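PDB 2WA2: Non-structural protein 5 from Modoc virus, which binds S-adenosylmethionine through its methyltransferase domain and probably methylates the viral RNA cap at guanine N7 and the ribose 2'-O position. Local coordinates for residues 206-209 with 210-214; 196-199 with 200-203; 244-247 with 248-251. The protein carries 4 engineered substitutions. All coordinates share one frame; numbering follows the deposited sequence.

Contact 1: residues 206-209 with 210-214; sequences MKMQ and ARFGG. Engineered in segment 210-214: A210 (natural residue Arg).
The carbonyl oxygen M208 O takes two backbone donors of the next turn: F212 N at 2.7 Å from M208 O and, through a weak bond, R211 N. Helix 199-212 ends here with a glycine stop, because G213 is the first residue to leave the helical range and does so with positive phi, a conformation that favours glycine. F212 N sits nearly in line with the M208 carbonyl, whereas G213 N, 2.8 Å from Q209 O, lies above the Q209 carbonyl plane as the last turn unwinds. The side chain of Q209 follows the chain out of the helix. Its first torsion is trans (chi1 -179°) and the chain is extended beyond CG, which carries the amide out to the carbonyl of G214, where NE2 donates to G214 O at 3.1 Å in an almost straight bond (170°) that lies in the amide plane. The same NE2 is also bonded to N237 O, so the glycine turn is tied to the chain leading into helix 239-254. On another side of the helix, K207 and R211 run side by side in the same direction, K207 CG 3.8 Å from R211 CD. Their like charges stay apart, and R211 NH2 forms a salt bridge with E182 of helix 163-183. F212 slips beneath this arginine, its CZ over the centre of one guanidinium face and R211 CB over the centre of one ring face, while F212 CD2 approaches M208 CB at 4.1 Å. M208 itself packs on L174, I177 and S178 of helix 163-183. G213 O is buried without a polar partner, and a CA-H...O contact reaches it from Q209 CA at 3.3 Å.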
ATOM      1  N   MET A 206      -4.824  10.756   9.724  1.00 12.80           N
ATOM      2  CA  MET A 206      -5.505  10.915  11.021  1.00 14.19           C
ATOM      3  C   MET A 206      -7.002  11.103  10.783  1.00 13.19           C
ATOM      4  O   MET A 206      -7.831  10.591  11.544  1.00 12.61           O
ATOM      5  CB  MET A 206      -4.950  12.105  11.831  1.00 14.22           C
ATOM      6  CG  MET A 206      -3.483  11.981  12.341  1.00 17.04           C
ATOM      7  SD  MET A 206      -3.168  10.475  13.301  1.00 23.37           S
ATOM      8  CE  MET A 206      -3.865  10.941  14.918  1.00 23.54           C
ATOM      9  N   LYS A 207      -7.341  11.852   9.733  1.00 13.02           N
ATOM     10  CA  LYS A 207      -8.767  12.082   9.388  1.00 13.46           C
ATOM     11  C   LYS A 207      -9.424  10.777   8.956  1.00 12.34           C
ATOM     12  O   LYS A 207     -10.532  10.483   9.364  1.00 11.56           O
ATOM     13  CB  LYS A 207      -8.938  13.152   8.310  1.00 12.35           C
ATOM     14  CG  LYS A 207     -10.350  13.206   7.673  1.00 13.77           C
ATOM     15  CD  LYS A 207     -10.442  14.346   6.613  1.00 15.28           C
ATOM     16  CE  LYS A 207     -11.885  14.556   6.138  1.00 18.76           C
ATOM     17  NZ  LYS A 207     -11.997  15.802   5.250  1.00 19.74           N
ATOM     18  N   MET A 208      -8.745   9.989   8.124  1.00 12.73           N
ATOM     19  CA  MET A 208      -9.271   8.668   7.728  1.00 13.72           C
ATOM     20  C   MET A 208      -9.439   7.754   8.924  1.00 12.97           C
ATOM     21  O   MET A 208     -10.430   7.051   9.043  1.00 12.62           O
ATOM     22  CB  MET A 208      -8.337   7.999   6.708  1.00 13.52           C
ATOM     23  CG  MET A 208      -8.478   8.724   5.377  1.00 16.51           C
ATOM     24  SD  MET A 208      -7.290   8.171   4.154  1.00 17.63           S
ATOM     25  CE  MET A 208      -8.101   6.742   3.450  1.00 15.90           C
ATOM     26  N   GLN A 209      -8.466   7.784   9.827  1.00 13.55           N
ATOM     27  CA  GLN A 209      -8.538   6.956  11.021  1.00 12.12           C
ATOM     28  C   GLN A 209      -9.729   7.394  11.922  1.00 13.21           C
ATOM     29  O   GLN A 209     -10.389   6.532  12.527  1.00 13.31           O
ATOM     30  CB  GLN A 209      -7.214   7.037  11.798  1.00 12.08           C
ATOM     31  CG  GLN A 209      -7.214   6.156  13.055  1.00 12.21           C
ATOM     32  CD  GLN A 209      -5.958   6.359  13.876  1.00 12.75           C
ATOM     33  OE1 GLN A 209      -5.609   7.484  14.225  1.00 13.94           O
ATOM     34  NE2 GLN A 209      -5.256   5.277  14.136  1.00 11.92           N
ATOM     35  N   ALA A 210      -9.946   8.716  12.035  1.00 13.20           N
ATOM     36  CA  ALA A 210     -11.092   9.316  12.766  1.00 14.59           C
ATOM     37  C   ALA A 210     -12.423   8.874  12.169  1.00 15.06           C
ATOM     38  O   ALA A 210     -13.391   8.617  12.893  1.00 15.77           O
ATOM     39  CB  ALA A 210     -11.028  10.829  12.755  1.00 14.30           C
ATOM     40  N   ARG A 211     -12.467   8.777  10.842  1.00 15.27           N
ATOM     41  CA  ARG A 211     -13.712   8.436  10.144  1.00 15.14           C
ATOM     42  C   ARG A 211     -13.974   6.938  10.060  1.00 15.75           C
ATOM     43  O   ARG A 211     -15.131   6.483  10.161  1.00 16.24           O
ATOM     44  CB  ARG A 211     -13.679   9.045   8.720  1.00 15.15           C
ATOM     45  CG  ARG A 211     -13.633  10.586   8.657  1.00 13.63           C
ATOM     46  CD  ARG A 211     -13.481  11.068   7.186  1.00 16.35           C
ATOM     47  NE  ARG A 211     -14.667  10.670   6.431  1.00 19.48           N
ATOM     48  CZ  ARG A 211     -14.774  10.750   5.107  1.00 21.64           C
ATOM     49  NH1 ARG A 211     -13.747  11.179   4.375  1.00 18.33           N
ATOM     50  NH2 ARG A 211     -15.914  10.384   4.524  1.00 21.15           N
ATOM     51  N   PHE A 212     -12.909   6.167   9.834  1.00 15.27           N
ATOM     52  CA  PHE A 212     -13.006   4.770   9.438  1.00 15.39           C
ATOM     53  C   PHE A 212     -12.279   3.784  10.355  1.00 15.36           C
ATOM     54  O   PHE A 212     -12.308   2.575  10.105  1.00 16.63           O
ATOM     55  CB  PHE A 212     -12.421   4.640   8.014  1.00 16.34           C
ATOM     56  CG  PHE A 212     -12.999   5.639   7.010  1.00 15.40           C
ATOM     57  CD1 PHE A 212     -14.379   5.724   6.785  1.00 19.84           C
ATOM     58  CD2 PHE A 212     -12.164   6.477   6.288  1.00 18.13           C
ATOM     59  CE1 PHE A 212     -14.912   6.632   5.854  1.00 19.35           C
ATOM     60  CE2 PHE A 212     -12.701   7.390   5.357  1.00 19.91           C
ATOM     61  CZ  PHE A 212     -14.079   7.451   5.159  1.00 20.12           C
ATOM     62  N   GLY A 213     -11.570   4.288  11.358  1.00 14.62           N
ATOM     63  CA  GLY A 213     -10.746   3.440  12.250  1.00 14.82           C
ATOM     64  C   GLY A 213      -9.447   2.985  11.599  1.00 14.38           C
ATOM     65  O   GLY A 213      -8.916   3.655  10.721  1.00 14.53           O
ATOM     66  N   GLY A 214      -8.917   1.847  12.024  1.00 14.79           N
ATOM     67  CA  GLY A 214      -7.695   1.316  11.391  1.00 13.80           C
ATOM     68  C   GLY A 214      -6.429   1.968  11.920  1.00 13.58           C
ATOM     69  O   GLY A 214      -6.466   2.681  12.940  1.00 14.00           O
TER

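Contact 2: residues 196-199 with 200-203; sequences PYSC and DVLE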
ATOM      1  N   PRO A 196       4.347   8.391   3.965  1.00 10.07           N
ATOM      2  CA  PRO A 196       3.520   8.607   5.144  1.00 10.48           C
ATOM      3  C   PRO A 196       4.045   9.682   6.101  1.00 11.55           C
ATOM      4  O   PRO A 196       3.357   9.969   7.067  1.00 11.00           O
ATOM      5  CB  PRO A 196       3.588   7.245   5.846  1.00 10.00           C
ATOM      6  CG  PRO A 196       4.979   6.787   5.580  1.00 10.24           C
ATOM      7  CD  PRO A 196       5.306   7.281   4.172  1.00  9.80           C
ATOM      8  N   TYR A 197       5.229  10.250   5.843  1.00 11.44           N
ATOM      9  CA  TYR A 197       5.810  11.241   6.784  1.00 13.46           C
ATOM     10  C   TYR A 197       5.519  12.697   6.444  1.00 14.43           C
ATOM     11  O   TYR A 197       5.732  13.583   7.263  1.00 16.02           O
ATOM     12  CB  TYR A 197       7.317  11.041   6.947  1.00 13.33           C
ATOM     13  CG  TYR A 197       8.054  11.025   5.636  1.00 12.12           C
ATOM     14  CD1 TYR A 197       8.478  12.206   5.031  1.00 14.93           C
ATOM     15  CD2 TYR A 197       8.346   9.824   5.020  1.00 13.40           C
ATOM     16  CE1 TYR A 197       9.153  12.184   3.828  1.00 14.34           C
ATOM     17  CE2 TYR A 197       9.026   9.781   3.831  1.00 10.66           C
ATOM     18  CZ  TYR A 197       9.409  10.954   3.237  1.00 13.30           C
ATOM     19  OH  TYR A 197      10.060  10.890   2.036  1.00 11.56           O
ATOM     20  N   SER A 198       5.019  12.943   5.249  1.00 15.25           N
ATOM     21  CA  SER A 198       4.648  14.280   4.841  1.00 16.95           C
ATOM     22  C   SER A 198       3.523  14.795   5.765  1.00 16.96           C
ATOM     23  O   SER A 198       2.591  14.045   6.102  1.00 15.51           O
ATOM     24  CB  SER A 198       4.212  14.233   3.375  1.00 17.62           C
ATOM     25  OG  SER A 198       3.306  15.263   3.063  1.00 23.11           O
ATOM     26  N   CYS A 199       3.615  16.056   6.189  1.00 18.63           N
ATOM     27  CA  CYS A 199       2.608  16.590   7.090  1.00 18.91           C
ATOM     28  C   CYS A 199       1.189  16.501   6.531  1.00 17.92           C
ATOM     29  O   CYS A 199       0.296  16.087   7.260  1.00 17.49           O
ATOM     30  CB  CYS A 199       2.916  18.016   7.557  1.00 20.05           C
ATOM     31  SG  CYS A 199       1.643  18.543   8.783  1.00 25.20           S
ATOM     32  N   ASP A 200       0.971  16.883   5.264  1.00 16.64           N
ATOM     33  CA  ASP A 200      -0.376  16.787   4.679  1.00 17.13           C
ATOM     34  C   ASP A 200      -0.921  15.360   4.675  1.00 15.54           C
ATOM     35  O   ASP A 200      -2.119  15.125   4.919  1.00 15.05           O
ATOM     36  CB  ASP A 200      -0.477  17.405   3.267  1.00 18.44           C
ATOM     37  CG  ASP A 200       0.579  16.899   2.306  1.00 22.64           C
ATOM     38  OD1 ASP A 200       1.293  15.908   2.608  1.00 26.69           O
ATOM     39  OD2 ASP A 200       0.690  17.505   1.204  1.00 28.09           O
ATOM     40  N   VAL A 201      -0.034  14.410   4.411  1.00 13.37           N
ATOM     41  CA  VAL A 201      -0.423  13.021   4.405  1.00 13.43           C
ATOM     42  C   VAL A 201      -0.779  12.573   5.820  1.00 13.15           C
ATOM     43  O   VAL A 201      -1.767  11.877   6.005  1.00 12.94           O
ATOM     44  CB  VAL A 201       0.664  12.083   3.806  1.00 12.39           C
ATOM     45  CG1 VAL A 201       0.236  10.603   3.999  1.00 12.14           C
ATOM     46  CG2 VAL A 201       0.866  12.382   2.310  1.00 11.41           C
ATOM     47  N   LEU A 202       0.045  12.931   6.801  1.00 13.84           N
ATOM     48  CA  LEU A 202      -0.238  12.548   8.191  1.00 14.90           C
ATOM     49  C   LEU A 202      -1.611  13.042   8.635  1.00 14.60           C
ATOM     50  O   LEU A 202      -2.410  12.269   9.198  1.00 13.81           O
ATOM     51  CB  LEU A 202       0.869  13.044   9.143  1.00 15.04           C
ATOM     52  CG  LEU A 202       2.184  12.275   9.226  1.00 16.91           C
ATOM     53  CD1 LEU A 202       3.245  13.145   9.948  1.00 17.70           C
ATOM     54  CD2 LEU A 202       2.001  10.950   9.913  1.00 17.12           C
ATOM     55  N   GLU A 203      -1.909  14.308   8.346  1.00 14.60           N
ATOM     56  CA  GLU A 203      -3.240  14.870   8.665  1.00 16.15           C
ATOM     57  C   GLU A 203      -4.384  14.162   7.931  1.00 15.49           C
ATOM     58  O   GLU A 203      -5.442  13.899   8.520  1.00 14.70           O
ATOM     59  CB  GLU A 203      -3.267  16.359   8.433  1.00 16.72           C
ATOM     60  CG  GLU A 203      -2.344  17.052   9.412  1.00 21.94           C
ATOM     61  CD  GLU A 203      -2.482  18.553   9.436  1.00 29.45           C
ATOM     62  OE1 GLU A 203      -2.940  19.151   8.423  1.00 32.15           O
ATOM     63  OE2 GLU A 203      -2.098  19.137  10.481  1.00 32.64           O
TER
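L202 reaches back from the first turn of helix 199-212 to the loop residues P196 and Y197, its two methyl branches facing two successive carbonyls. Its CG stands anti to the carbonyl carbon (chi1 -79°), which swings the isopropyl end over the loop: L202 CD2 comes to 3.3 Å from P196 O, and L202 CD1 to 3.7 Å from Y197 O. P196 O is buried here with no polar partner; what lies against it from L202 is CD2 and CG. The same side chain also touches M240 and V243 of helix 239-254.

V201 holds its CG1 anti to the backbone N (chi1 173°) and thereby divides its branches between two loop residues. CG1 meets P196 CA at 4.0 Å, and V201 CG2 lies 4.0 Å from S198 CB; beyond the loop the valine packs on L171 of helix 163-183. D200 adopts the crowded position, CG between the backbone N and the carbonyl carbon, but the placing of its carboxylate against S198 is doubtful. On the exposed side E203 runs out with an extended chain beside C199; E203 CG passes 3.5 Å from C199 O, and the acid's OE2 is 4.2 Å from C199 SG.

The backbone closes the turn with L202 N to S198 O at 2.9 Å and E203 N to C199 O at 3.0 Å, both nearly straight. On the loop side, S198 N is bonded to N195 OD1. Standing right before the helix, with its carbonyl accepting L202 N, S198 is the N-cap of helix 199-212, where the loop that follows strand 188-193 of the Rossmann-like methyltransferase sheet turns into the helix.

Contact 3: residues 244-247 with 248-251; sequences TAVS and RQLL
R248, S247 and V246 carry this pair of turns within helix 239-254, each in a different way. R248 lies alongside T244, both side chains pointing the same way. The arginine CG, anti to the carbonyl carbon, passes 3.4 Å from T244 O, the oxygen that also accepts R248 N at 2.9 Å. A bend at chi2 (-146°) then lays the rest of the chain past the threonine methyl, with R248 NE 4.2 Å from T244 CG2 and the methyl oblique to the guanidinium plane.

S247 contributes chiefly through its carbonyl. S247 O receives L251 N at 2.9 Å, and L251 CG lies 3.2 Å from the same oxygen. The serine hydroxyl turns the other way and is hydrogen-bonded to H227 NE2, with a weak second bond to V243 O within the helix.

V246 and L250 form the apolar face. Placed anti to the valine's backbone N, V246 CG1 comes alongside the leucine at 3.9 Å from L250 CD1, and L250 CG rests 3.3 Å from V246 O. The bond from L250 N to V246 O beneath them is close to straight (169°).

Besides its hydrogen bonds to H227 and, from L250 O, to Y36 OH, this stretch of regular α-helix packs between two parts of the domain: V246 and L250 lie against the loop residues R218, N224 and H227, between strands 215-217 and 229-232, whereas T244, R248, L250 and L251 meet helix 14-27 through A14, L17 and W21.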
ATOM      1  N   THR A 244       7.223   7.826  12.717  1.00 14.36           N
ATOM      2  CA  THR A 244       8.478   8.343  13.269  1.00 16.03           C
ATOM      3  C   THR A 244       9.415   7.183  13.613  1.00 15.71           C
ATOM      4  O   THR A 244      10.626   7.240  13.367  1.00 15.79           O
ATOM      5  CB  THR A 244       8.218   9.257  14.515  1.00 16.29           C
ATOM      6  OG1 THR A 244       7.548  10.448  14.079  1.00 18.92           O
ATOM      7  CG2 THR A 244       9.537   9.680  15.140  1.00 19.79           C
ATOM      8  N   ALA A 245       8.841   6.111  14.136  1.00 15.49           N
ATOM      9  CA  ALA A 245       9.624   4.942  14.497  1.00 15.49           C
ATOM     10  C   ALA A 245      10.273   4.294  13.258  1.00 14.86           C
ATOM     11  O   ALA A 245      11.421   3.876  13.291  1.00 15.19           O
ATOM     12  CB  ALA A 245       8.758   3.957  15.244  1.00 15.86           C
ATOM     13  N   VAL A 246       9.531   4.261  12.154  1.00 14.09           N
ATOM     14  CA  VAL A 246      10.055   3.770  10.886  1.00 13.17           C
ATOM     15  C   VAL A 246      11.160   4.701  10.359  1.00 12.69           C
ATOM     16  O   VAL A 246      12.220   4.217   9.938  1.00 12.98           O
ATOM     17  CB  VAL A 246       8.931   3.556   9.825  1.00 12.70           C
ATOM     18  CG1 VAL A 246       9.520   3.150   8.457  1.00 12.47           C
ATOM     19  CG2 VAL A 246       7.962   2.451  10.303  1.00 12.80           C
ATOM     20  N   SER A 247      10.941   6.009  10.391  1.00 13.78           N
ATOM     21  CA  SER A 247      12.029   6.945   9.989  1.00 13.26           C
ATOM     22  C   SER A 247      13.309   6.691  10.794  1.00 12.80           C
ATOM     23  O   SER A 247      14.390   6.595  10.231  1.00 11.83           O
ATOM     24  CB  SER A 247      11.605   8.418  10.093  1.00 12.54           C
ATOM     25  OG  SER A 247      10.476   8.691   9.267  1.00 11.93           O
ATOM     26  N   ARG A 248      13.180   6.568  12.116  1.00 13.97           N
ATOM     27  CA  ARG A 248      14.365   6.363  12.959  1.00 14.94           C
ATOM     28  C   ARG A 248      15.018   5.007  12.665  1.00 14.81           C
ATOM     29  O   ARG A 248      16.227   4.913  12.578  1.00 15.41           O
ATOM     30  CB  ARG A 248      14.015   6.575  14.446  1.00 16.18           C
ATOM     31  CG  ARG A 248      13.647   8.044  14.713  1.00 19.81           C
ATOM     32  CD  ARG A 248      14.071   8.549  16.114  1.00 26.70           C
ATOM     33  NE  ARG A 248      13.513   9.868  16.431  1.00 28.24           N
ATOM     34  CZ  ARG A 248      14.194  11.022  16.410  1.00 29.82           C
ATOM     35  NH1 ARG A 248      15.489  11.065  16.094  1.00 26.88           N
ATOM     36  NH2 ARG A 248      13.563  12.150  16.708  1.00 31.97           N
ATOM     37  N   GLN A 249      14.216   3.971  12.439  1.00 14.54           N
ATOM     38  CA  GLN A 249      14.748   2.672  12.055  1.00 14.55           C
ATOM     39  C   GLN A 249      15.521   2.703  10.733  1.00 14.28           C
ATOM     40  O   GLN A 249      16.617   2.155  10.644  1.00 13.13           O
ATOM     41  CB  GLN A 249      13.612   1.661  11.967  1.00 14.83           C
ATOM     42  CG  GLN A 249      14.041   0.290  11.509  1.00 18.84           C
ATOM     43  CD  GLN A 249      12.858  -0.495  10.963  1.00 23.36           C
ATOM     44  OE1 GLN A 249      12.125  -0.022  10.081  1.00 27.22           O
ATOM     45  NE2 GLN A 249      12.657  -1.676  11.491  1.00 24.08           N
ATOM     46  N   LEU A 250      14.918   3.309   9.708  1.00 12.81           N
ATOM     47  CA  LEU A 250      15.535   3.374   8.384  1.00 12.31           C
ATOM     48  C   LEU A 250      16.799   4.233   8.394  1.00 12.15           C
ATOM     49  O   LEU A 250      17.735   3.923   7.695  1.00 12.89           O
ATOM     50  CB  LEU A 250      14.543   3.888   7.332  1.00 11.72           C
ATOM     51  CG  LEU A 250      13.308   2.997   7.098  1.00 12.02           C
ATOM     52  CD1 LEU A 250      12.489   3.604   5.992  1.00 10.66           C
ATOM     53  CD2 LEU A 250      13.758   1.548   6.755  1.00 10.90           C
ATOM     54  N   LEU A 251      16.817   5.295   9.193  1.00 13.10           N
ATOM     55  CA  LEU A 251      18.034   6.124   9.354  1.00 13.24           C
ATOM     56  C   LEU A 251      19.162   5.382  10.052  1.00 14.05           C
ATOM     57  O   LEU A 251      20.294   5.426   9.583  1.00 14.01           O
ATOM     58  CB  LEU A 251      17.734   7.412  10.117  1.00 13.10           C
ATOM     59  CG  LEU A 251      16.869   8.403   9.340  1.00 10.63           C
ATOM     60  CD1 LEU A 251      16.378   9.523  10.271  1.00 11.72           C
ATOM     61  CD2 LEU A 251      17.666   8.980   8.176  1.00 12.73           C
TER

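How the contacts relate
Contacts 2 and 1 occupy the start and the end of one helix, 199-212, with centres 14 Å apart, whereas contact 3 lies on helix 239-254. Contacts 2 and 3 do not touch, their nearest atoms being about 5 Å apart, but they share neighbours: H227 meets the ring of Y197 and bonds S247, and W21 packs against both Y197 and L250. Contact 1 is more remote from contact 3, about 23 Å between centres, yet it touches the same helix 239-254 at I239. All three contacts lie outside residues 67 to 156, the range that holds the S-adenosylmethionine pocket, and none contributes a residue to it.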